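Putative isomerase YbhH (Escherichia coli, PDB 6OTV) is probably an isomerase of the PrpF family, a branch of the diaminopimelate epimerase clan, though its own reaction is not defined. Local coordinates at residues N165-G168 with K173-P176; M238-G241 with V247-K250. All blocks are in the same frame, centred on the assembly; numbering follows the deposited sequence.

Contact 1: N165-G168 with K173-P176; sequences NAAG and KVFP. With EDO (1,2-ethanediol), chain M; EDO (1,2-ethanediol), chain D.
G168 and K173 bring the two backbones together, their CA atoms 4.5 Å apart, where the loop between strands 158-163 and 182-184 folds back on itself. G168 CA lies 3.6 Å from K173 O, a backbone-to-backbone contact, and G168 has a positive phi of 65° where the chain comes close to K173.

Just before this turning point, the methyl of A167 meets one branch of V174, CB to CG2 at 3.8 Å. V174 has CG1 anti to the backbone N (chi1 172°), a setting that leaves CG2 beside that nitrogen and facing the alanine. The other branch, CG1, sits 3.6 Å above one face of the F175 ring, displaced toward its rim. K173 sends its extended chain the other way, to a salt bridge with D178.

An ethanediol, probably from the crystallisation liquor, grips consecutive amides with its two hydroxyls: V174 N donates to O2 at 2.9 Å and F175 N to O1, also at 2.9 Å, both bonds nearly straight. A second ethanediol accepts a longer bond from A166 N, 3.2 Å to its O2, and its O1 approaches the methyl of A167.

Backbone hydrogen bonds of G168 and of V174 with D193 hold the loop against the end of strand 187-193. The arrangement is that of an irregular loop connecting strands 158-163 and 182-184, closed by one small apolar contact and packed on strand 187-193.

Contact 2: M238-G241 with V247-K250; sequences MGLG and VIPK
The long connection from helix 221-237 to strand 250-255 doubles back on itself here, and two pairs of apolar side chains close it. M238, the first residue to leave helical geometry, reaches P249, while L240 reaches I248.

The methionine touches with its terminal methyl alone: CE lies 3.4 Å from CG of P249 and 3.5 Å from its CB. Its chain runs straight out through CG and then bends at SD (chi3 -48°), and that last turn brings CE to the CB-CG edge of the ring. A cis peptide bond precedes P249, fixing how the proline is turned relative to I248.

Beside this pair, L240 and I248 meet at about a right angle. One leucine branch does the touching, CD1 to the delta methyl CD1 of I248 at 4.0 Å, with CG1 of the isoleucine slightly farther away. The backbones remain well apart, the closest CA atoms being those of M238 and P249 at 8.9 Å, and the side chains span the gap.

At the far end K250 curls back so that NZ donates to V247 O at 2.8 Å, approaching from above the carbonyl plane. M238 also packs on P176 and T177, and I248 on K170 and M196. The result is a small hydrophobic cluster at the base of a helix-to-strand loop, one that includes a cis-proline just ahead of strand 250-255.

Overall arrangement
Contact 1 closes before contact 2 opens along the chain, so the two loops follow in series, the first between strands 158-163 and 182-184, the second between helix 221-237 and strand 250-255. Their centres are about 13 Å apart, on the same side of the chain's centre, and they meet directly where P176 CB packs on M238 O at 3.3 Å. Strands lying between them in sequence join them further: contact 1 is hydrogen-bonded to the end of strand 187-193, which pairs with strand 197-202, the parallel neighbour of strand 250-255 that follows contact 2. The two loops thus pack against each other beside strands that pair in turn, 187-193, 197-202 and 250-255.

Contact 1: N165-G168 with K173-P176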
ATOM      1  N   ASN A 165       0.153   7.600   2.140  1.00 32.90           N
ATOM      2  CA  ASN A 165       1.358   8.101   1.479  1.00 41.39           C
ATOM      3  C   ASN A 165       1.268   9.617   1.305  1.00 40.89           C
ATOM      4  O   ASN A 165       1.437  10.156   0.210  1.00 44.17           O
ATOM      5  CB  ASN A 165       1.580   7.392   0.142  1.00 38.73           C
ATOM      6  CG  ASN A 165       0.425   7.592  -0.825  1.00 41.13           C
ATOM      7  OD1 ASN A 165      -0.712   7.823  -0.414  1.00 47.27           O
ATOM      8  ND2 ASN A 165       0.714   7.511  -2.118  1.00 44.05           N
ATOM      9  N   ALA A 166       1.009  10.323   2.410  1.00 41.74           N
ATOM     10  CA  ALA A 166       0.862  11.775   2.357  1.00 40.24           C
ATOM     11  C   ALA A 166       2.197  12.484   2.171  1.00 38.78           C
ATOM     12  O   ALA A 166       2.234  13.590   1.619  1.00 50.43           O
ATOM     13  CB  ALA A 166       0.174  12.280   3.627  1.00 44.16           C
ATOM     14  N   ALA A 167       3.294  11.878   2.624  1.00 33.35           N
ATOM     15  CA  ALA A 167       4.606  12.512   2.538  1.00 41.22           C
ATOM     16  C   ALA A 167       5.023  12.718   1.086  1.00 53.07           C
ATOM     17  O   ALA A 167       5.134  11.755   0.320  1.00 59.99           O
ATOM     18  CB  ALA A 167       5.642  11.662   3.271  1.00 35.05           C
ATOM     19  N   GLY A 168       5.252  13.976   0.712  1.00 54.69           N
ATOM     20  CA  GLY A 168       5.745  14.318  -0.611  1.00 52.23           C
ATOM     21  C   GLY A 168       4.795  13.982  -1.743  1.00 53.31           C
ATOM     22  O   GLY A 168       5.209  13.403  -2.751  1.00 63.43           O
ATOM     23  N   LYS A 173       9.463  14.956  -1.127  1.00 67.49           N
ATOM     24  CA  LYS A 173      10.091  15.251   0.151  1.00 71.33           C
ATOM     25  C   LYS A 173       9.081  15.941   1.055  1.00 62.79           C
ATOM     26  O   LYS A 173       8.207  16.675   0.588  1.00 58.58           O
ATOM     27  CB  LYS A 173      11.333  16.140  -0.015  1.00 76.71           C
ATOM     28  CG  LYS A 173      12.483  15.491  -0.770  1.00 83.05           C
ATOM     29  CD  LYS A 173      13.721  16.378  -0.754  1.00 88.30           C
ATOM     30  CE  LYS A 173      14.895  15.717  -1.462  1.00 92.51           C
ATOM     31  NZ  LYS A 173      16.137  16.538  -1.369  1.00 95.31           N
ATOM     32  N   VAL A 174       9.203  15.687   2.359  1.00 61.28           N
ATOM     33  CA  VAL A 174       8.354  16.378   3.323  1.00 56.80           C
ATOM     34  C   VAL A 174       8.674  17.866   3.335  1.00 56.93           C
ATOM     35  O   VAL A 174       7.771  18.711   3.342  1.00 48.22           O
ATOM     36  CB  VAL A 174       8.507  15.753   4.722  1.00 49.75           C
ATOM     37  CG1 VAL A 174       7.784  16.594   5.762  1.00 45.20           C
ATOM     38  CG2 VAL A 174       7.981  14.324   4.723  1.00 51.68           C
ATOM     39  N   PHE A 175       9.961  18.211   3.325  1.00 56.02           N
ATOM     40  CA  PHE A 175      10.418  19.595   3.234  1.00 53.87           C
ATOM     41  C   PHE A 175      11.154  19.766   1.912  1.00 60.63           C
ATOM     42  O   PHE A 175      12.365  19.510   1.831  1.00 58.18           O
ATOM     43  CB  PHE A 175      11.318  19.953   4.418  1.00 49.10           C
ATOM     44  CG  PHE A 175      10.648  19.778   5.750  1.00 51.62           C
ATOM     45  CD1 PHE A 175       9.797  20.755   6.248  1.00 48.31           C
ATOM     46  CD2 PHE A 175      10.854  18.631   6.500  1.00 47.38           C
ATOM     47  CE1 PHE A 175       9.168  20.592   7.469  1.00 40.61           C
ATOM     48  CE2 PHE A 175      10.229  18.462   7.726  1.00 50.55           C
ATOM     49  CZ  PHE A 175       9.385  19.445   8.211  1.00 39.17           C
ATOM     50  N   PRO A 176      10.467  20.184   0.845  1.00 63.70           N
ATOM     51  CA  PRO A 176      11.129  20.274  -0.468  1.00 68.15           C
ATOM     52  C   PRO A 176      12.301  21.237  -0.500  1.00 71.61           C
ATOM     53  O   PRO A 176      13.245  21.021  -1.269  1.00 71.53           O
ATOM     54  CB  PRO A 176       9.997  20.740  -1.395  1.00 71.32           C
ATOM     55  CG  PRO A 176       8.738  20.351  -0.693  1.00 69.23           C
ATOM     56  CD  PRO A 176       9.030  20.494   0.768  1.00 63.97           C
TER
HETATM   57  C1  EDO M 411      12.855  15.231   4.210  1.00 66.09           C
HETATM   58  O1  EDO M 411      12.211  16.384   3.652  1.00 63.37           O
HETATM   59  C2  EDO M 411      11.852  14.090   4.344  1.00 65.38           C
HETATM   60  O2  EDO M 411      11.285  13.791   3.062  1.00 60.71           O
HETATM   61  C1  EDO D 402       2.898   9.452   4.873  1.00 65.12           C
HETATM   62  O1  EDO D 402       3.921   8.580   4.387  1.00 71.52           O
HETATM   63  C2  EDO D 402       1.721   8.617   5.364  1.00 62.16           C
HETATM   64  O2  EDO D 402       0.528   9.407   5.405  1.00 55.45           O

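Contact 2: M238-G241 with V247-K250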
ATOM      1  N   MET A 238      10.399  25.236  -3.568  1.00 73.63           N
ATOM      2  CA  MET A 238      10.035  23.859  -3.265  1.00 75.18           C
ATOM      3  C   MET A 238      10.167  22.932  -4.466  1.00 77.16           C
ATOM      4  O   MET A 238       9.527  21.873  -4.492  1.00 71.64           O
ATOM      5  CB  MET A 238       8.608  23.795  -2.723  1.00 71.36           C
ATOM      6  CG  MET A 238       8.455  24.283  -1.297  1.00 76.27           C
ATOM      7  SD  MET A 238       6.722  24.258  -0.814  1.00 69.13           S
ATOM      8  CE  MET A 238       6.020  25.075  -2.231  1.00 68.62           C
ATOM      9  N   GLY A 239      10.976  23.299  -5.456  1.00 77.89           N
ATOM     10  CA  GLY A 239      11.180  22.460  -6.616  1.00 81.32           C
ATOM     11  C   GLY A 239      10.181  22.656  -7.733  1.00 83.72           C
ATOM     12  O   GLY A 239      10.249  21.930  -8.734  1.00 91.11           O
ATOM     13  N   LEU A 240       9.253  23.594  -7.594  1.00 80.87           N
ATOM     14  CA  LEU A 240       8.330  23.932  -8.663  1.00 81.54           C
ATOM     15  C   LEU A 240       8.826  25.209  -9.345  1.00 82.00           C
ATOM     16  O   LEU A 240       9.976  25.625  -9.155  1.00 82.15           O
ATOM     17  CB  LEU A 240       6.903  24.072  -8.105  1.00 80.45           C
ATOM     18  CG  LEU A 240       6.445  23.302  -6.858  1.00 76.76           C
ATOM     19  CD1 LEU A 240       4.972  23.592  -6.585  1.00 73.99           C
ATOM     20  CD2 LEU A 240       6.681  21.798  -6.958  1.00 73.12           C
ATOM     21  N   GLY A 241       7.970  25.844 -10.136  1.00 82.64           N
ATOM     22  CA  GLY A 241       8.359  27.071 -10.805  1.00 92.40           C
ATOM     23  C   GLY A 241       7.202  27.740 -11.510  1.00 94.69           C
ATOM     24  O   GLY A 241       6.432  27.074 -12.207  1.00100.35           O
ATOM     25  N   VAL A 247      -2.510  25.918  -8.599  1.00 69.82           N
ATOM     26  CA  VAL A 247      -3.253  26.040  -7.351  1.00 65.82           C
ATOM     27  C   VAL A 247      -2.436  25.571  -6.155  1.00 66.16           C
ATOM     28  O   VAL A 247      -2.972  25.464  -5.049  1.00 65.80           O
ATOM     29  CB  VAL A 247      -4.594  25.290  -7.426  1.00 62.39           C
ATOM     30  CG1 VAL A 247      -5.491  25.906  -8.494  1.00 68.31           C
ATOM     31  CG2 VAL A 247      -4.381  23.809  -7.710  1.00 57.23           C
ATOM     32  N   ILE A 248      -1.155  25.273  -6.353  1.00 68.10           N
ATOM     33  CA  ILE A 248      -0.271  24.891  -5.255  1.00 66.97           C
ATOM     34  C   ILE A 248       0.974  25.774  -5.302  1.00 71.04           C
ATOM     35  O   ILE A 248       1.326  26.285  -6.376  1.00 74.89           O
ATOM     36  CB  ILE A 248       0.095  23.398  -5.327  1.00 64.14           C
ATOM     37  CG1 ILE A 248       0.828  23.112  -6.639  1.00 67.45           C
ATOM     38  CG2 ILE A 248      -1.144  22.526  -5.203  1.00 64.09           C
ATOM     39  CD1 ILE A 248       1.438  21.750  -6.732  1.00 68.86           C
ATOM     40  N   PRO A 249       1.665  26.006  -4.165  1.00 68.99           N
ATOM     41  CA  PRO A 249       1.276  25.531  -2.831  1.00 57.71           C
ATOM     42  C   PRO A 249       0.127  26.343  -2.257  1.00 57.94           C
ATOM     43  O   PRO A 249      -0.037  27.502  -2.628  1.00 62.97           O
ATOM     44  CB  PRO A 249       2.546  25.731  -2.006  1.00 53.55           C
ATOM     45  CG  PRO A 249       3.162  26.941  -2.619  1.00 62.47           C
ATOM     46  CD  PRO A 249       2.928  26.767  -4.110  1.00 69.16           C
ATOM     47  N   LYS A 250      -0.666  25.737  -1.384  1.00 53.61           N
ATOM     48  CA  LYS A 250      -1.750  26.455  -0.733  1.00 55.34           C
ATOM     49  C   LYS A 250      -1.196  27.215   0.466  1.00 53.04           C
ATOM     50  O   LYS A 250      -0.710  26.585   1.412  1.00 57.54           O
ATOM     51  CB  LYS A 250      -2.835  25.490  -0.280  1.00 52.30           C
ATOM     52  CG  LYS A 250      -3.468  24.682  -1.394  1.00 52.73           C
ATOM     53  CD  LYS A 250      -4.846  25.211  -1.773  1.00 59.63           C
ATOM     54  CE  LYS A 250      -5.610  24.202  -2.639  1.00 56.50           C
ATOM     55  NZ  LYS A 250      -4.828  23.783  -3.839  1.00 56.73           N
TER